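PDB 1IYB: ribonuclease from Nicotiana glutinosa, which probably cleaves RNA as a member of the ribonuclease T2 family, and binds guanosine-5'-monophosphate in a pocket of the enzyme. Local coordinates for residues D23-C28 with V166-N171; L128-G133 with N150-A155; S172-I177 with S201-P206. All coordinates share one frame; numbering follows the deposited sequence.

Contact 1: D23-C28 with V166-N171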
loop_
_atom_site.group_PDB
_atom_site.type_symbol
_atom_site.label_atom_id
_atom_site.label_comp_id
_atom_site.label_asym_id
_atom_site.label_seq_id
_atom_site.Cartn_x
_atom_site.Cartn_y
_atom_site.Cartn_z
ATOM N N ASP A 23 -14.163 19.371 -6.732
ATOM C CA ASP A 23 -13.991 20.792 -6.443
ATOM C C ASP A 23 -12.697 21.128 -5.706
ATOM O O ASP A 23 -12.626 22.132 -4.995
ATOM C CB ASP A 23 -15.193 21.308 -5.647
ATOM C CG ASP A 23 -15.266 20.713 -4.259
ATOM O OD1 ASP A 23 -14.534 19.739 -3.997
ATOM O OD2 ASP A 23 -16.058 21.216 -3.433
ATOM N N THR A 24 -11.676 20.295 -5.878
ATOM C CA THR A 24 -10.395 20.535 -5.227
ATOM C C THR A 24 -9.452 21.212 -6.217
ATOM O O THR A 24 -9.856 21.566 -7.326
ATOM C CB THR A 24 -9.740 19.224 -4.752
ATOM O OG1 THR A 24 -9.270 18.485 -5.886
ATOM C CG2 THR A 24 -10.742 18.379 -3.977
ATOM N N LYS A 25 -8.197 21.391 -5.814
ATOM C CA LYS A 25 -7.209 22.020 -6.682
ATOM C C LYS A 25 -6.800 21.081 -7.813
ATOM O O LYS A 25 -6.268 21.521 -8.831
ATOM C CB LYS A 25 -5.975 22.427 -5.873
ATOM C CG LYS A 25 -6.249 23.491 -4.823
ATOM C CD LYS A 25 -4.968 23.925 -4.124
ATOM C CE LYS A 25 -5.243 25.009 -3.093
ATOM N NZ LYS A 25 -5.874 26.213 -3.707
ATOM N N GLN A 26 -7.048 19.788 -7.627
ATOM C CA GLN A 26 -6.713 18.790 -8.638
ATOM C C GLN A 26 -7.865 18.663 -9.630
ATOM O O GLN A 26 -9.004 19.011 -9.321
ATOM C CB GLN A 26 -6.454 17.431 -7.987
ATOM C CG GLN A 26 -5.416 17.451 -6.884
ATOM C CD GLN A 26 -5.105 16.062 -6.362
ATOM O OE1 GLN A 26 -4.503 15.245 -7.058
ATOM N NE2 GLN A 26 -5.525 15.785 -5.132
ATOM N N SER A 27 -7.566 18.157 -10.819
ATOM C CA SER A 27 -8.589 18.000 -11.844
ATOM C C SER A 27 -9.360 16.699 -11.700
ATOM O O SER A 27 -8.852 15.710 -11.173
ATOM C CB SER A 27 -7.956 18.043 -13.237
ATOM O OG SER A 27 -7.118 16.919 -13.448
ATOM N N CYS A 28 -10.602 16.724 -12.168
ATOM C CA CYS A 28 -11.470 15.554 -12.170
ATOM C C CYS A 28 -12.067 15.589 -13.577
ATOM O O CYS A 28 -12.157 16.656 -14.184
ATOM C CB CYS A 28 -12.574 15.674 -11.103
ATOM S SG CYS A 28 -14.179 16.313 -11.692
ATOM N N VAL A 166 -10.518 18.660 1.395
ATOM C CA VAL A 166 -10.656 20.105 1.292
ATOM C C VAL A 166 -10.901 20.556 -0.138
ATOM O O VAL A 166 -10.325 20.006 -1.072
ATOM C CB VAL A 166 -9.390 20.811 1.826
ATOM C CG1 VAL A 166 -9.583 22.313 1.802
ATOM C CG2 VAL A 166 -9.085 20.332 3.237
ATOM N N ASP A 167 -11.764 21.553 -0.304
ATOM C CA ASP A 167 -12.057 22.078 -1.633
ATOM C C ASP A 167 -11.013 23.139 -1.957
ATOM O O ASP A 167 -10.026 23.280 -1.237
ATOM C CB ASP A 167 -13.470 22.675 -1.685
ATOM C CG ASP A 167 -13.621 23.921 -0.826
ATOM O OD1 ASP A 167 -14.765 24.405 -0.690
ATOM O OD2 ASP A 167 -12.609 24.422 -0.295
ATOM N N GLU A 168 -11.225 23.885 -3.036
ATOM C CA GLU A 168 -10.273 24.920 -3.420
ATOM C C GLU A 168 -10.288 26.089 -2.439
ATOM O O GLU A 168 -9.242 26.660 -2.131
ATOM C CB GLU A 168 -10.578 25.434 -4.830
ATOM C CG GLU A 168 -10.481 24.376 -5.913
ATOM C CD GLU A 168 -10.507 24.970 -7.308
ATOM O OE1 GLU A 168 -9.556 25.703 -7.659
ATOM O OE2 GLU A 168 -11.476 24.709 -8.052
ATOM N N SER A 169 -11.473 26.437 -1.946
ATOM C CA SER A 169 -11.618 27.547 -1.007
ATOM C C SER A 169 -11.084 27.225 0.389
ATOM O O SER A 169 -11.142 28.063 1.291
ATOM C CB SER A 169 -13.087 27.965 -0.912
ATOM O OG SER A 169 -13.574 28.412 -2.167
ATOM N N GLY A 170 -10.571 26.011 0.564
ATOM C CA GLY A 170 -10.025 25.616 1.850
ATOM C C GLY A 170 -11.041 25.086 2.845
ATOM O O GLY A 170 -10.689 24.747 3.975
ATOM N N ASN A 171 -12.301 25.009 2.432
ATOM C CA ASN A 171 -13.357 24.516 3.307
ATOM C C ASN A 171 -13.336 22.997 3.445
ATOM O O ASN A 171 -13.085 22.277 2.477
ATOM C CB ASN A 171 -14.729 24.947 2.782
ATOM C CG ASN A 171 -14.960 26.442 2.901
ATOM O OD1 ASN A 171 -16.036 26.939 2.570
ATOM N ND2 ASN A 171 -13.952 27.165 3.376
HETATM O O HOH W 1 -17.084 24.005 -3.000
#
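The carbonyl O of Val166 meets the methyl CG2 of Thr24 at 3.4 Å. Thr24 has OG1 between its backbone N and carbonyl carbon (chi1 72°). That torsion turns the methyl to Val166 and lets OG1 accept from Gln26 N at 3.1 Å, an ST turn. Asp167 comes next. Its CB lies 3.4 Å from Asp23 OD2, and the two carboxylates are turned 78° against each other. The like charges do not touch. One water sits 3.0 Å from Asp23 OD2 and 3.3 Å from Asp167 OD1 and can donate to either. It has more acceptors around it than protons, so both bonds need not hold at once. Asp23 OD2 also takes a hydrogen bond from Gln173, which probably eases the crowding of negative charge. Residues 167-170 form a type I turn, the tip of the beta hairpin that joins strand 161-166 to strand 172-182. The turn meets the loop that follows helix 18-21, where Cys28 is tied by a disulfide to Cys22. At the second position of the turn, Glu168 N donates to Asp23 O at 3.0 Å. The donor lies in the carbonyl plane, but the N-H is bent, with an angle of 132° at the hydrogen. Glu168 CG rests 3.2 Å from Thr24 O, while Lys25 NZ comes only loosely toward Glu168 O, with no hydrogen bond. Gly170 closes the turn with a positive phi. Asn171 N then donates to Asp167 OD2 at 2.8 Å, from above the carboxylate plane.

Contact 2: L128-G133 with N150-A155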
loop_
_atom_site.group_PDB
_atom_site.type_symbol
_atom_site.label_atom_id
_atom_site.label_comp_id
_atom_site.label_asym_id
_atom_site.label_seq_id
_atom_site.Cartn_x
_atom_site.Cartn_y
_atom_site.Cartn_z
ATOM N N LEU A 128 -27.687 9.723 -0.406
ATOM C CA LEU A 128 -28.284 10.999 -0.773
ATOM C C LEU A 128 -29.709 11.079 -0.240
ATOM O O LEU A 128 -30.099 12.082 0.354
ATOM C CB LEU A 128 -28.295 11.183 -2.291
ATOM C CG LEU A 128 -28.909 12.505 -2.771
ATOM C CD1 LEU A 128 -28.036 13.665 -2.327
ATOM C CD2 LEU A 128 -29.050 12.492 -4.285
ATOM N N GLU A 129 -30.485 10.019 -0.442
ATOM C CA GLU A 129 -31.867 10.010 0.028
ATOM C C GLU A 129 -31.977 10.029 1.545
ATOM O O GLU A 129 -32.877 10.658 2.096
ATOM C CB GLU A 129 -32.623 8.813 -0.545
ATOM C CG GLU A 129 -32.962 8.985 -2.021
ATOM C CD GLU A 129 -33.877 7.896 -2.542
ATOM O OE1 GLU A 129 -33.458 6.724 -2.548
ATOM O OE2 GLU A 129 -35.017 8.214 -2.947
ATOM N N ILE A 130 -31.067 9.336 2.221
ATOM C CA ILE A 130 -31.073 9.312 3.676
ATOM C C ILE A 130 -30.792 10.716 4.199
ATOM O O ILE A 130 -31.497 11.219 5.073
ATOM C CB ILE A 130 -29.989 8.357 4.231
ATOM C CG1 ILE A 130 -30.373 6.904 3.951
ATOM C CG2 ILE A 130 -29.797 8.596 5.727
ATOM C CD1 ILE A 130 -29.249 5.922 4.214
ATOM N N LEU A 131 -29.767 11.355 3.647
ATOM C CA LEU A 131 -29.400 12.686 4.091
ATOM C C LEU A 131 -30.454 13.731 3.761
ATOM O O LEU A 131 -30.809 14.545 4.614
ATOM C CB LEU A 131 -28.035 13.077 3.511
ATOM C CG LEU A 131 -26.889 12.241 4.103
ATOM C CD1 LEU A 131 -25.577 12.566 3.406
ATOM C CD2 LEU A 131 -26.784 12.504 5.601
ATOM N N GLN A 132 -30.979 13.708 2.541
ATOM C CA GLN A 132 -31.989 14.696 2.191
ATOM C C GLN A 132 -33.268 14.463 2.989
ATOM O O GLN A 132 -34.032 15.400 3.236
ATOM C CB GLN A 132 -32.243 14.682 0.678
ATOM C CG GLN A 132 -31.019 15.161 -0.112
ATOM C CD GLN A 132 -31.322 15.539 -1.552
ATOM O OE1 GLN A 132 -31.637 14.687 -2.381
ATOM N NE2 GLN A 132 -31.228 16.830 -1.854
ATOM N N GLY A 133 -33.482 13.224 3.424
ATOM C CA GLY A 133 -34.657 12.913 4.216
ATOM C C GLY A 133 -34.585 13.583 5.577
ATOM O O GLY A 133 -35.602 13.757 6.255
ATOM N N ASN A 150 -25.668 10.764 12.614
ATOM C CA ASN A 150 -26.915 10.317 13.219
ATOM C C ASN A 150 -28.076 10.132 12.252
ATOM O O ASN A 150 -28.933 9.279 12.473
ATOM C CB ASN A 150 -27.297 11.252 14.369
ATOM C CG ASN A 150 -26.278 11.216 15.500
ATOM O OD1 ASN A 150 -25.615 10.198 15.715
ATOM N ND2 ASN A 150 -26.158 12.316 16.233
ATOM N N ALA A 151 -28.104 10.914 11.178
ATOM C CA ALA A 151 -29.162 10.770 10.188
ATOM C C ALA A 151 -29.005 9.387 9.557
ATOM O O ALA A 151 -29.979 8.674 9.329
ATOM C CB ALA A 151 -29.038 11.852 9.123
ATOM N N ILE A 152 -27.759 9.010 9.286
ATOM C CA ILE A 152 -27.477 7.713 8.687
ATOM C C ILE A 152 -27.729 6.575 9.675
ATOM O O ILE A 152 -28.315 5.554 9.317
ATOM C CB ILE A 152 -26.024 7.667 8.171
ATOM C CG1 ILE A 152 -25.871 8.670 7.021
ATOM C CG2 ILE A 152 -25.667 6.255 7.718
ATOM C CD1 ILE A 152 -24.435 8.956 6.645
ATOM N N ARG A 153 -27.306 6.757 10.921
ATOM C CA ARG A 153 -27.509 5.727 11.932
ATOM C C ARG A 153 -28.994 5.440 12.138
ATOM O O ARG A 153 -29.402 4.286 12.243
ATOM C CB ARG A 153 -26.877 6.146 13.259
ATOM C CG ARG A 153 -26.980 5.073 14.330
ATOM C CD ARG A 153 -26.324 5.514 15.624
ATOM N NE ARG A 153 -26.975 6.687 16.197
ATOM C CZ ARG A 153 -26.605 7.260 17.338
ATOM N NH1 ARG A 153 -25.586 6.765 18.032
ATOM N NH2 ARG A 153 -27.253 8.328 17.786
ATOM N N SER A 154 -29.807 6.491 12.197
ATOM C CA SER A 154 -31.240 6.313 12.392
ATOM C C SER A 154 -31.873 5.567 11.221
ATOM O O SER A 154 -32.842 4.826 11.396
ATOM C CB SER A 154 -31.931 7.672 12.554
ATOM O OG SER A 154 -31.481 8.334 13.720
ATOM N N ALA A 155 -31.318 5.763 10.030
ATOM C CA ALA A 155 -31.846 5.130 8.830
ATOM C C ALA A 155 -31.457 3.671 8.632
ATOM O O ALA A 155 -32.321 2.826 8.402
ATOM C CB ALA A 155 -31.442 5.942 7.600
#
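Ile130 points its side chain at the 150-155 helix, and its methyl CG2 does most of the touching. CG2 lies 3.6 Å from Ala155 CB and 3.6 Å from Ala151 O. It also meets Ile152, coming within 3.9 Å of its CA. CG1 of Ile130 lies alongside the Ala155 methyl too, at 3.9 Å. With CG1 beside the backbone N (chi1 -70°), CG2 is the branch that faces the backbone of the other helix between Ala151 and Ala155. Leu131 adds a second, looser touch. Its CD2 is 4.2 Å from Ala151 CB and 4.2 Å from Ile152 CG1, and the Leu131 and Ile152 side chains cross at a slant.

The short helix axes come within 9.1 Å, at 110° between their chain directions. Ala155 gives Ile130 its methyl, while Ala151 gives Ile130 its carbonyl O and turns its CB to Leu131. Further out, Ile130 also touches Ile156 and Leu131 touches Ile148, both on helix 145-156. Ile152 rests on Pro160 in the loop after that helix. Near the start of helix 127-133, Glu129 N is bonded to the side chain of Asn126.

This is a helix-helix junction of the ribonuclease T2 fold. Leu131 and Ile152 are buried and Ile130 partly so, while Ala155 lies at the exposed margin. No hydrogen bond passes from one helix segment to the other. The junction therefore depends on the fit of branched side chains against small ones and on the exclusion of water, with no polar pair to fix its register.

Contact 3: S172-I177 with S201-P206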
loop_
_atom_site.group_PDB
_atom_site.type_symbol
_atom_site.label_atom_id
_atom_site.label_comp_id
_atom_site.label_asym_id
_atom_site.label_seq_id
_atom_site.Cartn_x
_atom_site.Cartn_y
_atom_site.Cartn_z
ATOM N N SER A 172 -13.589 22.523 4.662
ATOM C CA SER A 172 -13.640 21.095 4.943
ATOM C C SER A 172 -14.988 20.636 4.401
ATOM O O SER A 172 -16.005 21.300 4.612
ATOM C CB SER A 172 -13.564 20.853 6.451
ATOM O OG SER A 172 -13.595 19.469 6.751
ATOM N N GLN A 173 -15.008 19.503 3.708
ATOM C CA GLN A 173 -16.247 19.025 3.114
ATOM C C GLN A 173 -16.465 17.519 3.210
ATOM O O GLN A 173 -15.510 16.741 3.297
ATOM C CB GLN A 173 -16.283 19.440 1.643
ATOM C CG GLN A 173 -15.087 18.924 0.863
ATOM C CD GLN A 173 -15.060 19.391 -0.579
ATOM O OE1 GLN A 173 -14.245 18.919 -1.372
ATOM N NE2 GLN A 173 -15.938 20.324 -0.926
ATOM N N LEU A 174 -17.734 17.126 3.190
ATOM C CA LEU A 174 -18.125 15.718 3.245
ATOM C C LEU A 174 -17.616 15.055 1.970
ATOM O O LEU A 174 -18.075 15.380 0.875
ATOM C CB LEU A 174 -19.649 15.605 3.313
ATOM C CG LEU A 174 -20.266 14.204 3.325
ATOM C CD1 LEU A 174 -19.759 13.435 4.529
ATOM C CD2 LEU A 174 -21.783 14.312 3.355
ATOM N N TYR A 175 -16.688 14.116 2.113
ATOM C CA TYR A 175 -16.097 13.448 0.959
ATOM C C TYR A 175 -16.494 11.978 0.791
ATOM O O TYR A 175 -17.039 11.599 -0.246
ATOM C CB TYR A 175 -14.577 13.613 1.043
ATOM C CG TYR A 175 -13.777 12.892 -0.011
ATOM C CD1 TYR A 175 -14.187 12.873 -1.342
ATOM C CD2 TYR A 175 -12.585 12.251 0.322
ATOM C CE1 TYR A 175 -13.427 12.231 -2.316
ATOM C CE2 TYR A 175 -11.821 11.611 -0.641
ATOM C CZ TYR A 175 -12.247 11.605 -1.956
ATOM O OH TYR A 175 -11.491 10.967 -2.912
ATOM N N GLN A 176 -16.223 11.143 1.788
ATOM C CA GLN A 176 -16.590 9.733 1.682
ATOM C C GLN A 176 -17.286 9.241 2.942
ATOM O O GLN A 176 -17.072 9.772 4.034
ATOM C CB GLN A 176 -15.355 8.863 1.415
ATOM C CG GLN A 176 -14.528 9.307 0.218
ATOM C CD GLN A 176 -13.601 8.223 -0.285
ATOM O OE1 GLN A 176 -13.949 7.472 -1.191
ATOM N NE2 GLN A 176 -12.418 8.128 0.309
ATOM N N ILE A 177 -18.128 8.226 2.779
ATOM C CA ILE A 177 -18.862 7.645 3.890
ATOM C C ILE A 177 -18.605 6.144 3.917
ATOM O O ILE A 177 -18.747 5.462 2.900
ATOM C CB ILE A 177 -20.369 7.945 3.762
ATOM C CG1 ILE A 177 -20.588 9.453 3.925
ATOM C CG2 ILE A 177 -21.168 7.165 4.812
ATOM C CD1 ILE A 177 -22.032 9.890 3.850
ATOM N N SER A 201 -15.925 20.173 13.027
ATOM C CA SER A 201 -17.209 19.991 13.699
ATOM C C SER A 201 -18.362 20.231 12.722
ATOM O O SER A 201 -19.412 19.592 12.815
ATOM C CB SER A 201 -17.321 20.947 14.891
ATOM O OG SER A 201 -17.162 22.293 14.479
ATOM N N SER A 202 -18.159 21.165 11.796
ATOM C CA SER A 202 -19.159 21.480 10.781
ATOM C C SER A 202 -18.472 21.387 9.423
ATOM O O SER A 202 -17.362 21.900 9.246
ATOM C CB SER A 202 -19.723 22.890 10.987
ATOM O OG SER A 202 -18.728 23.875 10.781
ATOM N N ILE A 203 -19.128 20.734 8.470
ATOM C CA ILE A 203 -18.558 20.557 7.139
ATOM C C ILE A 203 -19.520 20.878 6.003
ATOM O O ILE A 203 -20.738 20.773 6.151
ATOM C CB ILE A 203 -18.050 19.111 6.947
ATOM C CG1 ILE A 203 -19.205 18.124 7.131
ATOM C CG2 ILE A 203 -16.927 18.822 7.933
ATOM C CD1 ILE A 203 -18.811 16.659 6.957
ATOM N N GLU A 204 -18.956 21.259 4.861
ATOM C CA GLU A 204 -19.748 21.597 3.687
ATOM C C GLU A 204 -20.166 20.359 2.899
ATOM O O GLU A 204 -19.443 19.366 2.854
ATOM C CB GLU A 204 -18.952 22.523 2.759
ATOM C CG GLU A 204 -19.594 22.698 1.387
ATOM C CD GLU A 204 -18.686 23.378 0.379
ATOM O OE1 GLU A 204 -17.510 22.968 0.250
ATOM O OE2 GLU A 204 -19.155 24.317 -0.298
ATOM N N PHE A 205 -21.344 20.430 2.289
ATOM C CA PHE A 205 -21.873 19.354 1.453
ATOM C C PHE A 205 -22.068 20.083 0.122
ATOM O O PHE A 205 -23.161 20.560 -0.187
ATOM C CB PHE A 205 -23.212 18.855 2.020
ATOM C CG PHE A 205 -23.713 17.566 1.401
ATOM C CD1 PHE A 205 -22.920 16.826 0.525
ATOM C CD2 PHE A 205 -24.981 17.086 1.717
ATOM C CE1 PHE A 205 -23.388 15.626 -0.026
ATOM C CE2 PHE A 205 -25.460 15.890 1.174
ATOM C CZ PHE A 205 -24.659 15.160 0.300
ATOM N N PRO A 206 -20.995 20.180 -0.681
ATOM C CA PRO A 206 -21.011 20.861 -1.980
ATOM C C PRO A 206 -21.951 20.314 -3.039
ATOM O O PRO A 206 -22.194 19.114 -3.122
ATOM C CB PRO A 206 -19.550 20.792 -2.420
ATOM C CG PRO A 206 -19.112 19.482 -1.876
ATOM C CD PRO A 206 -19.705 19.495 -0.475
#
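Leu174 contributes the largest buried area, and it touches three residues of 201-206. Its backbone N donates to Glu204 O at 2.8 Å. Its CD2 sits over one face of the Phe205 ring, 4.0 Å from the centroid and 15° off the normal, a CH-pi contact. With CG anti to the backbone N (chi1 178°), the Leu174 chain runs beside Phe205. Trp17 meets the same ring edge-to-face.

Ile203 packs its CD1 on Leu174 CB at 3.9 Å, while its CG2 touches Ser172 OG at 3.6 Å. An alanine here would lack both groups and would probably open a gap beside Leu174 and Ser172.

Gln173 is bridged to Glu204. Ser172 O accepts from Glu204 N at 3.0 Å. With the Leu174 N bond this flanks Gln173 in the pattern of a parallel bridge. It is a single bridge, and the short strand axes lie 71° apart, consistent with so brief a pairing. Strand 172-182 belongs to the four-stranded sheet and carries Tyr175 of the guanosine-5'-monophosphate pocket; strand 202-204 pairs with 142-144.

The Gln173 side chain crosses Pro206 at about a right angle, with NE2 3.4 Å from CG, and gives a weak bond from NE2 to Glu204 OE1 at 3.3 Å. Its stronger bond goes to Asp23, and Asn165 serves OE1. The buried amide thus has partners at both ends, and its NE2 probably tempers the negative charge of two carboxylates.

Along the chain, contact 2 is nested in the loop closed by contact 1, and contact 3 follows both. Contact 3 lies between the others in space. Its centre is 12 Å from that of contact 1 and 15 Å from that of contact 2, while contacts 1 and 2 are 25 Å apart and do not touch. Contacts 1 and 3 share the hairpin of strands 161-166 and 172-182. Leu131 of contact 2 packs on Phe205 and Leu174, and Ile152 packs on Ile177. The helices, the sheet strand and the C-terminal segment thus form one continuous region, running from a hydrophobic core to a polar surface loop.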